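Local coordinates for Ras GTPase-activating-like protein IQGAP2 (Homo sapiens, PDB 4EZA), which probably binds phosphoinositides through an atypical domain with a pseudo C2 fold, as part of a Ras GTPase-activating-like signalling protein, at residues 48-52 / 64-69; 74-78 / 95-99. One frame throughout, in Å; residues are numbered along the deposited sequence.

Contact 1: residues 48-52 / 64-69; sequences NVTFD and VRSKFL
Thr50 and Lys67 form a hydrogen-bonded antiparallel pair, with Lys67 N donating to Thr50 O at 2.8 Å and Thr50 N returning a bond to Lys67 O. Asp52 and Arg65 make the next such pair. The ladder ends at Leu69 N, which donates to Asn48 O at 2.9 Å. Val49 with Phe68 and Phe51 with Ser66 are the non-hydrogen-bonded pairs between them. Here the strands are joined by weaker CA-H...O contacts, such as Val49 CA to Lys67 O at 3.2 Å.

The side chain of Lys67 runs along the face it shares with Thr50, Asp52 and Arg65. Its CB lies beside Thr50 O. CG is anti to the carbonyl carbon (chi1 -56°), and from there the chain is extended toward Asp52. Lys67 CD comes to 4.0 Å from Asp52 OD2, and CE is closer. Lys67 NZ closes a salt bridge to Asp52 OD2 at 3.1 Å, on its syn side but 28° out of the carboxylate plane. Arg65 turns its guanidinium away, to Asp63 and Glu72.

The opposite face carries Val49, Phe51, Phe68 and the small polar Ser66. Val49 CG2 meets the edge of the Phe68 ring, 3.9 Å from Phe68 CD1. Phe51 CE1 lies 3.7 Å from Ser66 OG, and Phe51 also packs on Leu29, Met96 and Phe97.

These pairs form part of the hairpin of strands 49-55 and 61-68 in the four-stranded antiparallel sheet. Charged groups pair on one face, and the other supplies mostly apolar groups to the interior. Lys67 grips Asp52 through OD2, while buried OD1 has no partner, so the carboxylate is probably held at one oxygen.

Contact 2: residues 74-78 / 95-99; sequences EKVQL and KMFDK
The side chains of Glu74 and Phe97 lie alongside each other and run opposite ways. Glu74 CB rests 3.5 Å from Phe97 CD1. The carboxylate runs back along the base of the phenylalanine, where Glu74 OE1 lies 3.6 Å from Phe97 CB. The carboxylate and ring planes are 47° apart. Phe97 CG is anti to its carbonyl carbon (chi1 -63°), which sends the ring toward strand 71-79. Its edge meets the backbone at Lys75 C, in the ring plane.

Val76 crosses the ring at a slant. Val76 CG1 touches Phe97 CZ at 3.6 Å and also faces Met96 CG at 4.0 Å. Leu78 CD1 approaches Met96 SD more loosely.

No direct hydrogen bond joins the two segments. Two waters do the polar work. One donates to Glu74 OE1 at 2.6 Å and accepts from Lys99 N. The other accepts from Asp98 N at 2.7 Å and donates weakly to the same OE1.

Ser66 and Phe51 also touch the Phe97 ring. Replacing Phe97 by alanine would probably open a gap beside Glu74 CB and Val76 CG1, leaving the valine methyl without its aromatic partner.

Met96 and Phe97 form a classic beta bulge against the neighbouring strand 100-103, and the chain bends there. The phenylalanine ring packs on the four-stranded sheet. Such packing between two antiparallel sheets fits the pseudo C2 fold of this domain.

Overall arrangement
Contact 1 lies within one sheet, and contact 2 joins that sheet to strand 93-97 of the three-stranded one. Strands 61-68 and 71-79 are neighbours, so their ladder ties the contacts together, Ser66 N lying 2.9 Å from Glu74 O, a probable hydrogen bond. Both contacts are partly buried. Contact 2 lies nearer the chain centre (about 7 Å against 9 Å, centre to centre). Its Phe97 and Met96 are buried, while bridging waters serve its Glu74, Asp98 and Lys99 end at the surface. In contact 1 the Phe51 face is inside and the Lys67 face more exposed. Backbone bonds and a salt bridge hold contact 1; apolar packing dominates contact 2. Val64, Ser66 and Phe51 touch Phe97 where they meet.

Contact 1: residues 48-52 / 64-69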
# COMPACT_ATOMS: atom_id res chain seq x y z
N ASN A 48 11.01 -5.09 -8.10
CA ASN A 48 11.57 -5.97 -7.06
C ASN A 48 10.90 -5.85 -5.69
O ASN A 48 11.22 -6.60 -4.76
CB ASN A 48 13.07 -5.73 -6.96
CG ASN A 48 13.80 -6.22 -8.18
OD1 ASN A 48 13.35 -7.16 -8.84
ND2 ASN A 48 14.95 -5.61 -8.49
N VAL A 49 10.00 -4.88 -5.57
CA VAL A 49 9.17 -4.73 -4.39
C VAL A 49 7.76 -5.19 -4.71
O VAL A 49 7.20 -4.81 -5.75
CB VAL A 49 9.16 -3.26 -3.88
CG1 VAL A 49 8.10 -3.06 -2.83
CG2 VAL A 49 10.54 -2.89 -3.36
N THR A 50 7.19 -5.98 -3.81
CA THR A 50 5.80 -6.44 -3.96
C THR A 50 5.06 -6.13 -2.68
O THR A 50 5.65 -6.07 -1.59
CB THR A 50 5.73 -7.94 -4.33
OG1 THR A 50 6.23 -8.13 -5.65
CG2 THR A 50 4.30 -8.48 -4.28
N PHE A 51 3.76 -5.90 -2.82
CA PHE A 51 2.88 -5.72 -1.67
C PHE A 51 1.80 -6.78 -1.71
O PHE A 51 1.16 -6.94 -2.74
CB PHE A 51 2.25 -4.33 -1.69
CG PHE A 51 3.25 -3.24 -1.65
CD1 PHE A 51 3.82 -2.85 -0.44
CD2 PHE A 51 3.65 -2.61 -2.83
CE1 PHE A 51 4.80 -1.85 -0.41
CE2 PHE A 51 4.61 -1.62 -2.80
CZ PHE A 51 5.18 -1.24 -1.60
N ASP A 52 1.66 -7.52 -0.62
CA ASP A 52 0.62 -8.54 -0.47
C ASP A 52 -0.48 -7.93 0.37
O ASP A 52 -0.19 -7.40 1.45
CB ASP A 52 1.14 -9.79 0.27
CG ASP A 52 2.13 -10.62 -0.54
OD1 ASP A 52 2.40 -10.30 -1.72
OD2 ASP A 52 2.63 -11.64 0.01
N VAL A 64 -1.27 -5.44 5.15
CA VAL A 64 -0.44 -5.19 3.97
C VAL A 64 1.01 -5.53 4.29
O VAL A 64 1.58 -4.99 5.23
CB VAL A 64 -0.52 -3.73 3.45
CG1 VAL A 64 0.39 -3.53 2.23
CG2 VAL A 64 -1.96 -3.35 3.13
N ARG A 65 1.59 -6.43 3.49
CA ARG A 65 3.00 -6.82 3.67
C ARG A 65 3.86 -6.25 2.55
O ARG A 65 3.47 -6.30 1.37
CB ARG A 65 3.13 -8.34 3.65
CG ARG A 65 2.15 -9.09 4.53
CD ARG A 65 2.57 -9.07 5.97
NE ARG A 65 1.58 -9.70 6.83
CZ ARG A 65 1.63 -10.97 7.24
NH1 ARG A 65 2.63 -11.75 6.87
NH2 ARG A 65 0.67 -11.44 8.02
N SER A 66 5.01 -5.70 2.92
CA SER A 66 5.98 -5.16 1.97
C SER A 66 7.11 -6.16 1.83
O SER A 66 7.74 -6.53 2.83
CB SER A 66 6.51 -3.81 2.48
OG SER A 66 7.52 -3.27 1.63
N LYS A 67 7.34 -6.61 0.60
CA LYS A 67 8.43 -7.55 0.30
C LYS A 67 9.47 -6.98 -0.64
O LYS A 67 9.18 -6.14 -1.48
CB LYS A 67 7.89 -8.84 -0.30
CG LYS A 67 6.86 -9.53 0.58
CD LYS A 67 6.57 -10.89 -0.03
CE LYS A 67 5.91 -11.82 0.95
NZ LYS A 67 5.39 -13.02 0.24
N PHE A 68 10.71 -7.42 -0.47
CA PHE A 68 11.78 -7.07 -1.37
C PHE A 68 12.44 -8.37 -1.76
O PHE A 68 12.91 -9.12 -0.90
CB PHE A 68 12.79 -6.12 -0.70
CG PHE A 68 13.97 -5.80 -1.56
CD1 PHE A 68 13.82 -4.97 -2.67
CD2 PHE A 68 15.22 -6.34 -1.28
CE1 PHE A 68 14.92 -4.67 -3.49
CE2 PHE A 68 16.32 -6.04 -2.11
CZ PHE A 68 16.16 -5.21 -3.21
N LEU A 69 12.48 -8.61 -3.06
CA LEU A 69 13.03 -9.85 -3.60
C LEU A 69 12.45 -11.06 -2.86
O LEU A 69 13.19 -12.00 -2.52
CB LEU A 69 14.58 -9.84 -3.54
CG LEU A 69 15.26 -8.75 -4.38
CD1 LEU A 69 16.79 -8.77 -4.22
CD2 LEU A 69 14.88 -8.83 -5.86

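Contact 2: residues 74-78 / 95-99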
# COMPACT_ATOMS: atom_id res chain seq x y z
N GLU A 74 8.37 -5.45 5.94
CA GLU A 74 7.49 -4.71 6.84
C GLU A 74 6.05 -5.20 6.70
O GLU A 74 5.68 -5.78 5.69
CB GLU A 74 7.54 -3.21 6.52
CG GLU A 74 8.43 -2.43 7.45
CD GLU A 74 9.42 -1.55 6.72
OE1 GLU A 74 9.01 -0.74 5.86
OE2 GLU A 74 10.63 -1.66 7.03
N LYS A 75 5.26 -4.96 7.74
CA LYS A 75 3.85 -5.31 7.74
C LYS A 75 3.09 -4.17 8.43
O LYS A 75 3.57 -3.62 9.42
CB LYS A 75 3.68 -6.60 8.54
CG LYS A 75 2.27 -7.09 8.81
CD LYS A 75 2.22 -8.14 9.95
CE LYS A 75 3.44 -9.03 10.07
NZ LYS A 75 3.35 -9.98 11.22
N VAL A 76 1.93 -3.82 7.90
CA VAL A 76 1.09 -2.76 8.48
C VAL A 76 -0.38 -3.18 8.42
O VAL A 76 -0.80 -3.84 7.47
CB VAL A 76 1.31 -1.38 7.78
CG1 VAL A 76 0.77 -1.39 6.36
CG2 VAL A 76 0.69 -0.24 8.60
N GLN A 77 -1.14 -2.82 9.44
CA GLN A 77 -2.58 -3.01 9.40
C GLN A 77 -3.26 -1.68 9.16
O GLN A 77 -2.94 -0.68 9.81
CB GLN A 77 -3.08 -3.70 10.67
CG GLN A 77 -2.61 -5.17 10.73
CD GLN A 77 -3.37 -6.05 11.71
OE1 GLN A 77 -3.27 -7.27 11.65
NE2 GLN A 77 -4.12 -5.44 12.61
N LEU A 78 -4.18 -1.69 8.20
CA LEU A 78 -4.93 -0.50 7.83
C LEU A 78 -6.41 -0.68 8.08
O LEU A 78 -7.01 -1.68 7.66
CB LEU A 78 -4.69 -0.14 6.36
CG LEU A 78 -3.23 0.05 5.96
CD1 LEU A 78 -3.17 0.25 4.46
CD2 LEU A 78 -2.58 1.25 6.70
N LYS A 95 2.44 7.94 4.29
CA LYS A 95 3.57 7.01 4.30
C LYS A 95 3.10 5.70 4.91
O LYS A 95 3.11 5.54 6.13
CB LYS A 95 4.74 7.59 5.11
CG LYS A 95 5.38 8.82 4.48
CD LYS A 95 6.06 8.52 3.14
CE LYS A 95 7.45 7.93 3.29
NZ LYS A 95 8.55 8.93 3.52
N MET A 96 2.63 4.79 4.05
CA MET A 96 2.06 3.50 4.45
C MET A 96 3.13 2.64 5.12
O MET A 96 2.83 1.89 6.07
CB MET A 96 1.46 2.81 3.22
CG MET A 96 0.94 1.39 3.42
SD MET A 96 0.20 0.74 1.91
CE MET A 96 1.63 0.37 0.92
N PHE A 97 4.36 2.77 4.63
CA PHE A 97 5.54 2.27 5.31
C PHE A 97 6.52 3.43 5.41
O PHE A 97 6.32 4.46 4.78
CB PHE A 97 6.17 1.10 4.57
CG PHE A 97 5.27 -0.11 4.48
CD1 PHE A 97 5.09 -0.93 5.60
CD2 PHE A 97 4.61 -0.42 3.31
CE1 PHE A 97 4.27 -2.05 5.52
CE2 PHE A 97 3.76 -1.55 3.24
CZ PHE A 97 3.61 -2.36 4.35
N ASP A 98 7.56 3.27 6.24
CA ASP A 98 8.51 4.36 6.49
C ASP A 98 9.00 5.02 5.20
O ASP A 98 9.13 6.24 5.16
CB ASP A 98 9.70 3.86 7.33
CG ASP A 98 9.49 4.06 8.83
OD1 ASP A 98 8.52 4.74 9.24
OD2 ASP A 98 10.33 3.54 9.61
N LYS A 99 9.24 4.22 4.17
CA LYS A 99 9.80 4.71 2.91
C LYS A 99 8.79 4.70 1.76
O LYS A 99 9.15 5.05 0.64
CB LYS A 99 11.01 3.85 2.52
CG LYS A 99 12.22 3.88 3.50
CD LYS A 99 13.53 3.33 2.89
CE LYS A 99 13.60 1.78 2.85
NZ LYS A 99 15.00 1.20 2.70
O HOH W 1 9.76 1.30 4.44
O HOH W 2 7.66 1.15 7.97